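Local coordinates for arginyl-tRNA synthetase, putative (Plasmodium falciparum, PDB 5JLD), which probably joins L-arginine to its cognate tRNA at the expense of ATP, as a monomeric class I aminoacyl-tRNA synthetase, at residues Ala66-Glu71 / Ser87-Ile93; Phe356-Phe360 / Lys374-Val378; Ser446-Tyr450 / Asn474-Ile480. One frame throughout, in Å; residues are numbered along the deposited sequence.

Contact 1. Residues Ala66-Glu71 / Ser87-Ile93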
loop_
_atom_site.group_PDB
_atom_site.type_symbol
_atom_site.label_atom_id
_atom_site.label_comp_id
_atom_site.label_asym_id
_atom_site.label_seq_id
_atom_site.Cartn_x
_atom_site.Cartn_y
_atom_site.Cartn_z
ATOM N N ALA A 66 12.688 -35.928 12.902
ATOM C CA ALA A 66 12.300 -34.556 13.203
ATOM C C ALA A 66 11.085 -34.496 14.155
ATOM O O ALA A 66 10.978 -33.587 15.003
ATOM C CB ALA A 66 12.016 -33.783 11.891
ATOM N N GLN A 67 10.188 -35.471 14.031
ATOM C CA GLN A 67 8.967 -35.471 14.835
ATOM C C GLN A 67 9.277 -35.514 16.331
ATOM O O GLN A 67 8.588 -34.886 17.122
ATOM C CB GLN A 67 8.033 -36.636 14.454
ATOM C CG GLN A 67 6.660 -36.510 15.140
ATOM C CD GLN A 67 5.567 -37.359 14.522
ATOM O OE1 GLN A 67 5.829 -38.387 13.898
ATOM N NE2 GLN A 67 4.324 -36.906 14.669
ATOM N N LYS A 68 10.315 -36.240 16.725
ATOM C CA LYS A 68 10.672 -36.255 18.138
ATOM C C LYS A 68 11.114 -34.885 18.648
ATOM O O LYS A 68 10.765 -34.477 19.760
ATOM C CB LYS A 68 11.747 -37.294 18.408
ATOM C CG LYS A 68 11.376 -38.671 17.895
ATOM C CD LYS A 68 11.913 -39.709 18.834
ATOM C CE LYS A 68 13.426 -39.652 18.884
ATOM N NZ LYS A 68 13.982 -40.952 19.313
ATOM N N ILE A 69 11.846 -34.160 17.818
ATOM C CA ILE A 69 12.228 -32.799 18.161
ATOM C C ILE A 69 10.971 -31.948 18.311
ATOM O O ILE A 69 10.816 -31.208 19.296
ATOM C CB ILE A 69 13.182 -32.212 17.105
ATOM C CG1 ILE A 69 14.493 -33.017 17.106
ATOM C CG2 ILE A 69 13.423 -30.702 17.326
ATOM C CD1 ILE A 69 15.626 -32.365 16.297
ATOM N N SER A 70 10.040 -32.083 17.371
ATOM C CA SER A 70 8.842 -31.256 17.469
ATOM C C SER A 70 8.059 -31.596 18.741
ATOM O O SER A 70 7.472 -30.714 19.359
ATOM C CB SER A 70 7.963 -31.408 16.228
ATOM O OG SER A 70 7.257 -32.613 16.234
ATOM N N GLU A 71 8.094 -32.864 19.144
ATOM C CA GLU A 71 7.428 -33.300 20.370
ATOM C C GLU A 71 8.093 -32.721 21.634
ATOM O O GLU A 71 7.418 -32.342 22.589
ATOM C CB GLU A 71 7.410 -34.832 20.431
ATOM C CG GLU A 71 6.063 -35.395 20.777
ATOM C CD GLU A 71 5.021 -35.118 19.717
ATOM O OE1 GLU A 71 5.238 -35.518 18.560
ATOM O OE2 GLU A 71 3.972 -34.525 20.043
ATOM N N SER A 87 2.039 -32.349 16.459
ATOM C CA SER A 87 3.172 -32.564 15.581
ATOM C C SER A 87 2.680 -33.201 14.287
ATOM O O SER A 87 1.482 -33.321 14.058
ATOM C CB SER A 87 4.230 -33.442 16.251
ATOM O OG SER A 87 3.739 -34.765 16.463
ATOM N N SER A 88 3.627 -33.624 13.464
ATOM C CA SER A 88 3.368 -34.149 12.132
ATOM C C SER A 88 4.579 -35.001 11.826
ATOM O O SER A 88 5.645 -34.771 12.417
ATOM C CB SER A 88 3.208 -33.020 11.110
ATOM O OG SER A 88 4.455 -32.359 10.889
ATOM N N PRO A 89 4.434 -35.993 10.932
ATOM C CA PRO A 89 5.575 -36.862 10.634
ATOM C C PRO A 89 6.761 -36.086 10.057
ATOM O O PRO A 89 7.908 -36.485 10.287
ATOM C CB PRO A 89 5.005 -37.868 9.614
ATOM C CG PRO A 89 3.696 -37.293 9.154
ATOM C CD PRO A 89 3.194 -36.461 10.284
ATOM N N GLN A 90 6.492 -34.983 9.354
ATOM C CA GLN A 90 7.557 -34.153 8.803
ATOM C C GLN A 90 8.226 -33.380 9.925
ATOM O O GLN A 90 9.408 -33.043 9.856
ATOM C CB GLN A 90 7.015 -33.188 7.736
ATOM C CG GLN A 90 6.345 -33.885 6.546
ATOM C CD GLN A 90 4.826 -33.910 6.659
ATOM O OE1 GLN A 90 4.268 -33.921 7.765
ATOM N NE2 GLN A 90 4.150 -33.910 5.511
ATOM N N GLY A 91 7.458 -33.080 10.962
ATOM C CA GLY A 91 8.026 -32.441 12.128
ATOM C C GLY A 91 7.574 -31.023 12.350
ATOM O O GLY A 91 7.945 -30.409 13.351
ATOM N N PHE A 92 6.786 -30.464 11.439
ATOM C CA PHE A 92 6.219 -29.159 11.765
ATOM C C PHE A 92 5.116 -29.320 12.825
ATOM O O PHE A 92 4.642 -30.435 13.101
ATOM C CB PHE A 92 5.697 -28.432 10.527
ATOM C CG PHE A 92 4.730 -29.225 9.698
ATOM C CD1 PHE A 92 3.403 -29.348 10.080
ATOM C CD2 PHE A 92 5.146 -29.814 8.511
ATOM C CE1 PHE A 92 2.508 -30.058 9.293
ATOM C CE2 PHE A 92 4.262 -30.520 7.714
ATOM C CZ PHE A 92 2.936 -30.643 8.105
ATOM N N ILE A 93 4.744 -28.201 13.428
ATOM C CA ILE A 93 3.807 -28.165 14.543
ATOM C C ILE A 93 2.647 -27.236 14.228
ATOM O O ILE A 93 2.854 -26.109 13.812
ATOM C CB ILE A 93 4.510 -27.680 15.841
ATOM C CG1 ILE A 93 5.608 -28.659 16.277
ATOM C CG2 ILE A 93 3.513 -27.439 16.949
ATOM C CD1 ILE A 93 6.596 -28.055 17.280
HETATM O O HOH W 1 10.025 -37.514 11.615
HETATM O O HOH W 2 1.776 -34.236 18.517
#

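Contact 2. Residues Phe356-Phe360 / Lys374-Val378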
loop_
_atom_site.group_PDB
_atom_site.type_symbol
_atom_site.label_atom_id
_atom_site.label_comp_id
_atom_site.label_asym_id
_atom_site.label_seq_id
_atom_site.Cartn_x
_atom_site.Cartn_y
_atom_site.Cartn_z
ATOM N N PHE A 356 17.120 2.966 -8.024
ATOM C CA PHE A 356 16.893 3.464 -6.663
ATOM C C PHE A 356 17.755 2.699 -5.662
ATOM O O PHE A 356 18.237 3.282 -4.673
ATOM C CB PHE A 356 15.402 3.434 -6.281
ATOM C CG PHE A 356 14.634 4.577 -6.875
ATOM C CD1 PHE A 356 14.743 5.861 -6.327
ATOM C CD2 PHE A 356 13.865 4.400 -8.018
ATOM C CE1 PHE A 356 14.071 6.945 -6.891
ATOM C CE2 PHE A 356 13.188 5.481 -8.600
ATOM C CZ PHE A 356 13.288 6.755 -8.034
ATOM N N GLU A 357 18.020 1.430 -5.949
ATOM C CA GLU A 357 18.894 0.674 -5.070
ATOM C C GLU A 357 20.271 1.338 -5.117
ATOM O O GLU A 357 20.916 1.530 -4.072
ATOM C CB GLU A 357 18.947 -0.809 -5.471
ATOM C CG GLU A 357 17.716 -1.574 -5.019
ATOM C CD GLU A 357 17.882 -3.081 -5.080
ATOM O OE1 GLU A 357 18.347 -3.590 -6.122
ATOM O OE2 GLU A 357 17.551 -3.753 -4.075
ATOM N N THR A 358 20.668 1.774 -6.311
ATOM C CA THR A 358 21.978 2.427 -6.439
ATOM C C THR A 358 21.969 3.746 -5.664
ATOM O O THR A 358 22.987 4.162 -5.111
ATOM C CB THR A 358 22.379 2.707 -7.898
ATOM O OG1 THR A 358 22.280 1.509 -8.681
ATOM C CG2 THR A 358 23.813 3.225 -7.961
ATOM N N ILE A 359 20.812 4.395 -5.595
ATOM C CA ILE A 359 20.756 5.623 -4.819
ATOM C C ILE A 359 20.877 5.287 -3.334
ATOM O O ILE A 359 21.615 5.967 -2.600
ATOM C CB ILE A 359 19.474 6.421 -5.116
ATOM C CG1 ILE A 359 19.605 7.078 -6.500
ATOM C CG2 ILE A 359 19.238 7.509 -4.041
ATOM C CD1 ILE A 359 18.297 7.447 -7.133
ATOM N N PHE A 360 20.218 4.205 -2.902
ATOM C CA PHE A 360 20.163 3.922 -1.464
ATOM C C PHE A 360 21.575 3.594 -0.989
ATOM O O PHE A 360 22.046 4.111 0.029
ATOM C CB PHE A 360 19.209 2.770 -1.154
ATOM C CG PHE A 360 17.770 3.056 -1.486
ATOM C CD1 PHE A 360 17.327 4.365 -1.710
ATOM C CD2 PHE A 360 16.851 2.010 -1.570
ATOM C CE1 PHE A 360 15.997 4.623 -2.028
ATOM C CE2 PHE A 360 15.513 2.256 -1.875
ATOM C CZ PHE A 360 15.082 3.564 -2.099
ATOM N N LYS A 374 14.732 3.350 6.842
ATOM C CA LYS A 374 14.288 2.283 5.952
ATOM C C LYS A 374 13.951 2.829 4.568
ATOM O O LYS A 374 12.980 3.586 4.394
ATOM C CB LYS A 374 13.067 1.569 6.553
ATOM C CG LYS A 374 12.851 0.145 6.040
ATOM C CD LYS A 374 11.568 -0.450 6.630
ATOM C CE LYS A 374 11.484 -1.961 6.454
ATOM N NZ LYS A 374 10.406 -2.545 7.301
ATOM N N LEU A 375 14.751 2.440 3.584
ATOM C CA LEU A 375 14.576 2.928 2.239
ATOM C C LEU A 375 14.006 1.812 1.386
ATOM O O LEU A 375 14.621 0.753 1.230
ATOM C CB LEU A 375 15.914 3.427 1.661
ATOM C CG LEU A 375 16.668 4.496 2.458
ATOM C CD1 LEU A 375 18.058 4.747 1.849
ATOM C CD2 LEU A 375 15.861 5.804 2.581
ATOM N N MET A 376 12.838 2.056 0.811
ATOM C CA MET A 376 12.132 0.987 0.148
ATOM C C MET A 376 11.776 1.375 -1.264
ATOM O O MET A 376 11.286 2.470 -1.530
ATOM C CB MET A 376 10.861 0.612 0.914
ATOM C CG MET A 376 10.993 0.589 2.434
ATOM S SD MET A 376 9.540 -0.120 3.272
ATOM C CE MET A 376 9.761 -1.849 2.867
ATOM N N HIS A 377 12.032 0.462 -2.179
ATOM C CA HIS A 377 11.497 0.593 -3.506
ATOM C C HIS A 377 10.296 -0.332 -3.639
ATOM O O HIS A 377 10.414 -1.523 -3.385
ATOM C CB HIS A 377 12.551 0.259 -4.547
ATOM C CG HIS A 377 12.059 0.412 -5.950
ATOM N ND1 HIS A 377 11.628 -0.658 -6.705
ATOM C CD2 HIS A 377 11.908 1.507 -6.726
ATOM C CE1 HIS A 377 11.246 -0.227 -7.892
ATOM N NE2 HIS A 377 11.408 1.083 -7.937
ATOM N N VAL A 378 9.152 0.228 -4.025
ATOM C CA VAL A 378 7.929 -0.520 -4.293
ATOM C C VAL A 378 7.642 -0.486 -5.796
ATOM O O VAL A 378 7.091 0.497 -6.325
ATOM C CB VAL A 378 6.710 0.059 -3.519
ATOM C CG1 VAL A 378 5.434 -0.663 -3.905
ATOM C CG2 VAL A 378 6.928 0.007 -2.002
#

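Contact 3. Residues Ser446-Tyr450 / Asn474-Ile480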
loop_
_atom_site.group_PDB
_atom_site.type_symbol
_atom_site.label_atom_id
_atom_site.label_comp_id
_atom_site.label_asym_id
_atom_site.label_seq_id
_atom_site.Cartn_x
_atom_site.Cartn_y
_atom_site.Cartn_z
ATOM N N SER A 446 -13.929 2.559 -7.478
ATOM C CA SER A 446 -13.677 1.473 -6.526
ATOM C C SER A 446 -13.236 0.188 -7.229
ATOM O O SER A 446 -12.298 -0.489 -6.781
ATOM C CB SER A 446 -14.925 1.208 -5.687
ATOM O OG SER A 446 -15.129 2.235 -4.735
ATOM N N ALA A 447 -13.903 -0.117 -8.340
ATOM C CA ALA A 447 -13.623 -1.310 -9.130
ATOM C C ALA A 447 -12.217 -1.281 -9.705
ATOM O O ALA A 447 -11.474 -2.255 -9.592
ATOM C CB ALA A 447 -14.655 -1.462 -10.253
ATOM N N ILE A 448 -11.864 -0.168 -10.334
ATOM C CA ILE A 448 -10.514 0.045 -10.857
ATOM C C ILE A 448 -9.466 -0.153 -9.768
ATOM O O ILE A 448 -8.459 -0.884 -9.959
ATOM C CB ILE A 448 -10.365 1.476 -11.468
ATOM C CG1 ILE A 448 -11.134 1.588 -12.789
ATOM C CG2 ILE A 448 -8.897 1.847 -11.666
ATOM C CD1 ILE A 448 -10.971 2.940 -13.492
ATOM N N LYS A 449 -9.700 0.491 -8.620
ATOM C CA LYS A 449 -8.716 0.423 -7.533
ATOM C C LYS A 449 -8.526 -1.003 -7.047
ATOM O O LYS A 449 -7.380 -1.455 -6.903
ATOM C CB LYS A 449 -9.108 1.334 -6.361
ATOM C CG LYS A 449 -9.018 2.833 -6.689
ATOM C CD LYS A 449 -9.174 3.676 -5.443
ATOM C CE LYS A 449 -9.223 5.179 -5.748
ATOM N NZ LYS A 449 -9.254 5.939 -4.454
ATOM N N TYR A 450 -9.635 -1.709 -6.790
ATOM C CA TYR A 450 -9.544 -3.098 -6.321
ATOM C C TYR A 450 -8.874 -4.003 -7.340
ATOM O O TYR A 450 -7.996 -4.792 -6.987
ATOM C CB TYR A 450 -10.920 -3.698 -5.987
ATOM C CG TYR A 450 -10.789 -5.118 -5.474
ATOM C CD1 TYR A 450 -10.402 -5.363 -4.156
ATOM C CD2 TYR A 450 -11.031 -6.212 -6.304
ATOM C CE1 TYR A 450 -10.264 -6.646 -3.675
ATOM C CE2 TYR A 450 -10.898 -7.512 -5.832
ATOM C CZ TYR A 450 -10.518 -7.721 -4.514
ATOM O OH TYR A 450 -10.375 -8.999 -4.029
ATOM N N ASN A 474 -14.149 -12.105 -8.732
ATOM C CA ASN A 474 -13.322 -11.489 -7.704
ATOM C C ASN A 474 -13.107 -10.025 -8.079
ATOM O O ASN A 474 -12.089 -9.680 -8.683
ATOM C CB ASN A 474 -11.990 -12.224 -7.587
ATOM C CG ASN A 474 -11.264 -11.921 -6.302
ATOM O OD1 ASN A 474 -11.380 -10.832 -5.739
ATOM N ND2 ASN A 474 -10.512 -12.898 -5.818
ATOM N N THR A 475 -14.081 -9.175 -7.754
ATOM C CA THR A 475 -14.062 -7.783 -8.192
ATOM C C THR A 475 -14.441 -6.810 -7.082
ATOM O O THR A 475 -15.092 -7.188 -6.097
ATOM C CB THR A 475 -15.038 -7.543 -9.354
ATOM O OG1 THR A 475 -16.375 -7.794 -8.903
ATOM C CG2 THR A 475 -14.719 -8.456 -10.551
ATOM N N GLY A 476 -14.058 -5.545 -7.257
ATOM C CA GLY A 476 -14.452 -4.505 -6.323
ATOM C C GLY A 476 -15.961 -4.337 -6.203
ATOM O O GLY A 476 -16.480 -4.034 -5.127
ATOM N N ILE A 477 -16.654 -4.532 -7.319
ATOM C CA ILE A 477 -18.112 -4.540 -7.369
ATOM C C ILE A 477 -18.703 -5.628 -6.454
ATOM O O ILE A 477 -19.648 -5.387 -5.692
ATOM C CB ILE A 477 -18.604 -4.774 -8.816
ATOM C CG1 ILE A 477 -18.008 -3.724 -9.769
ATOM C CG2 ILE A 477 -20.128 -4.843 -8.875
ATOM C CD1 ILE A 477 -18.265 -2.271 -9.357
ATOM N N TYR A 478 -18.128 -6.824 -6.541
ATOM C CA TYR A 478 -18.501 -7.935 -5.681
ATOM C C TYR A 478 -18.340 -7.557 -4.209
ATOM O O TYR A 478 -19.254 -7.754 -3.398
ATOM C CB TYR A 478 -17.650 -9.157 -6.016
ATOM C CG TYR A 478 -17.593 -10.202 -4.923
ATOM C CD1 TYR A 478 -18.610 -11.142 -4.772
ATOM C CD2 TYR A 478 -16.508 -10.263 -4.061
ATOM C CE1 TYR A 478 -18.553 -12.107 -3.773
ATOM C CE2 TYR A 478 -16.438 -11.214 -3.069
ATOM C CZ TYR A 478 -17.461 -12.136 -2.927
ATOM O OH TYR A 478 -17.372 -13.078 -1.930
ATOM N N ILE A 479 -17.178 -7.001 -3.875
ATOM C CA ILE A 479 -16.874 -6.643 -2.496
ATOM C C ILE A 479 -17.916 -5.645 -1.997
ATOM O O ILE A 479 -18.466 -5.766 -0.885
ATOM C CB ILE A 479 -15.474 -6.034 -2.369
ATOM C CG1 ILE A 479 -14.413 -6.973 -2.955
ATOM C CG2 ILE A 479 -15.172 -5.691 -0.900
ATOM C CD1 ILE A 479 -14.078 -8.173 -2.092
ATOM N N ILE A 480 -18.211 -4.681 -2.860
ATOM C CA ILE A 480 -19.152 -3.628 -2.526
ATOM C C ILE A 480 -20.535 -4.205 -2.252
ATOM O O ILE A 480 -21.180 -3.852 -1.251
ATOM C CB ILE A 480 -19.189 -2.576 -3.647
ATOM C CG1 ILE A 480 -17.864 -1.802 -3.647
ATOM C CG2 ILE A 480 -20.346 -1.604 -3.466
ATOM C CD1 ILE A 480 -17.691 -0.912 -4.835
HETATM O O HOH W 3 -12.689 -4.633 -9.914
#

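Contact 1. Residues Ala66-Glu71 / Ser87-Ile93
In the N-terminal domain of arginyl-tRNA synthetase, helix 66-75 lies against the connection between two antiparallel strands, 82-86 and 93-97, and Gln-67, Ser-70 and Glu-71 on the helix meet Ser-87 and Gly-91 in that connection. The hydroxyl of Ser-87 is the polar centre. Its OG accepts from Gln-67 NE2 at 2.9 Å in a nearly straight bond of 167°, the oxygen lying close to the amide plane. The same OG donates to Glu-71 OE1 at 2.7 Å, on the syn side of the carboxylate. Gln-67 reaches this far because its CG is anti to the backbone N (chi1 -171°) and the chain runs on extended, alongside the Ser-88 carbonyl; Glu-71 leaves the helix heading away from the connection and bends back at chi2. Two waters add bridges, one from Glu-71 OE2 to Ser-87 N, the other between Gln-67 N and Pro-89 O.

Deeper in, the backbones come close, with Gln-67 CA 4.2 Å from Gly-91 CA. Gly-91 has a positive phi of 112° and puts no side chain between them. Ser-70 rests its CB on Gly-91 O at 3.0 Å and against Ile-93 CG1 at 3.6 Å, while its OG turns back to donate to Gln-67 O, which also receives the helical bond from Glu-71 N. Ser-88 steadies the turn from within: its OG accepts from Gly-91 N, an ST motif, and donates to Phe-92 O.

With the Ser-87 hydroxyl proton directed at Glu-71 and its oxygen accepting from Gln-67, the donor and acceptor roles at this oxygen are both engaged, and the carboxylate would probably strengthen the bond by polarising the hydroxyl.

Contact 2. Residues Phe356-Phe360 / Lys374-Val378
Phe-360 and Leu-375 form the tight half of the contact between helix 353-364 and strand 374-380, whose short segments run antiparallel (173°) with their axes 9.1 Å apart. Leu-375 CB sits almost exactly over the centre of the Phe-360 ring in a CH-pi contact, 3.5 Å from the centroid and 5° off the normal. The leucine CD1 branch extends the cover, 3.7 Å from Phe-360 CD1. On the opposite face of this ring lies Phe-356 O, offset toward the rim, so the phenyl group is sandwiched between its own helix and the strand. His-377 N meets the ring at its edge, in plane.

The other half is looser. The rings of Phe-356 and His-377 are tilted by only 24° but displaced laterally, with little of one ring above the other and their centroids 5.8 Å from each other; the nearest atoms are the two CD2 carbons at 3.7 Å. A trans first torsion swings the imidazole of His-377 across to Phe-356, and its NE2 is hydrogen-bonded to Thr-348.

Both elements belong to a beta-alpha-beta unit of the class I catalytic domain, with strand 343-349 pairing in parallel with edge strand 374-380. Leu-332 of helix 326-337 touches both Phe-360 and Leu-375, and Tyr-346 of strand 343-349 adds a ring against Phe-356.

Contact 3. Residues Ser446-Tyr450 / Asn474-Ile480
One direct hydrogen bond joins the segments: Tyr-450 OH donates to Asn-474 OD1 at 2.7 Å, in the carbonyl plane, with a C=O...donor angle of 149°. The two side chains cross at about a right angle, the ring and amide planes 27° apart. The Tyr-450 side chain leaves its helix with CG trans to N, which sends the ring along the start of the second helix to the asparagine. The backbone carbonyl of Asn-474 lies at the ring edge, in plane, and accepts from Lys-454 NZ. A water makes an indirect link, donating to Ala-447 O and accepting from Gly-476 N.

The helix beginning at Gly-476 is capped by Thr-475, whose OG1 accepts from Tyr-478 N at 3.1 Å and is also hydrogen-bonded to the Asn-470 carbonyl. This N-terminal turn of helix 476-492, which leads into the DALR-type anticodon-binding region, is set across helix 436-453 at a crossing angle of 115°; both helices are part of the mostly helical C-terminal half of the chain. Gly-476 is the point of closest backbone approach, its CA 4.3 Å from Ala-447 CA, and the absence of a side chain there goes with this closeness.

Van der Waals contacts fill in around it. Tyr-450 CD2 lies 3.2 Å from Gly-476 N, and Ile-479 CG1 sits over one face of the tyrosine ring, toward its rim. Ala-447 CB packs on Ile-477 CD1 at 3.8 Å. One turn further along the second helix, Ile-480 CD1 touches Ser-446 CB at 3.6 Å, while the serine hydroxyl turns to Lys-588 N. Met-542 and Tyr-543 of helix 536-556 also pack on Tyr-450.

The three contacts follow one another along the chain and none touches another. Contact 1, in the N-terminal domain, is remote from the rest: its centre lies about 40 Å from that of contact 2 and about 42 Å from that of contact 3, with nearest atoms about 26 Å away in both cases. Contacts 2 and 3 are closer, their centres about 31 Å and their nearest atoms about 13 Å apart, on opposite sides of the chain's centre. Contact 2 belongs to the parallel sheet of the catalytic domain, the layer on which class I synthetases build their ATP site, whereas contact 3 joins helix 436-453 to helix 476-492, at the approach to the anticodon-binding region.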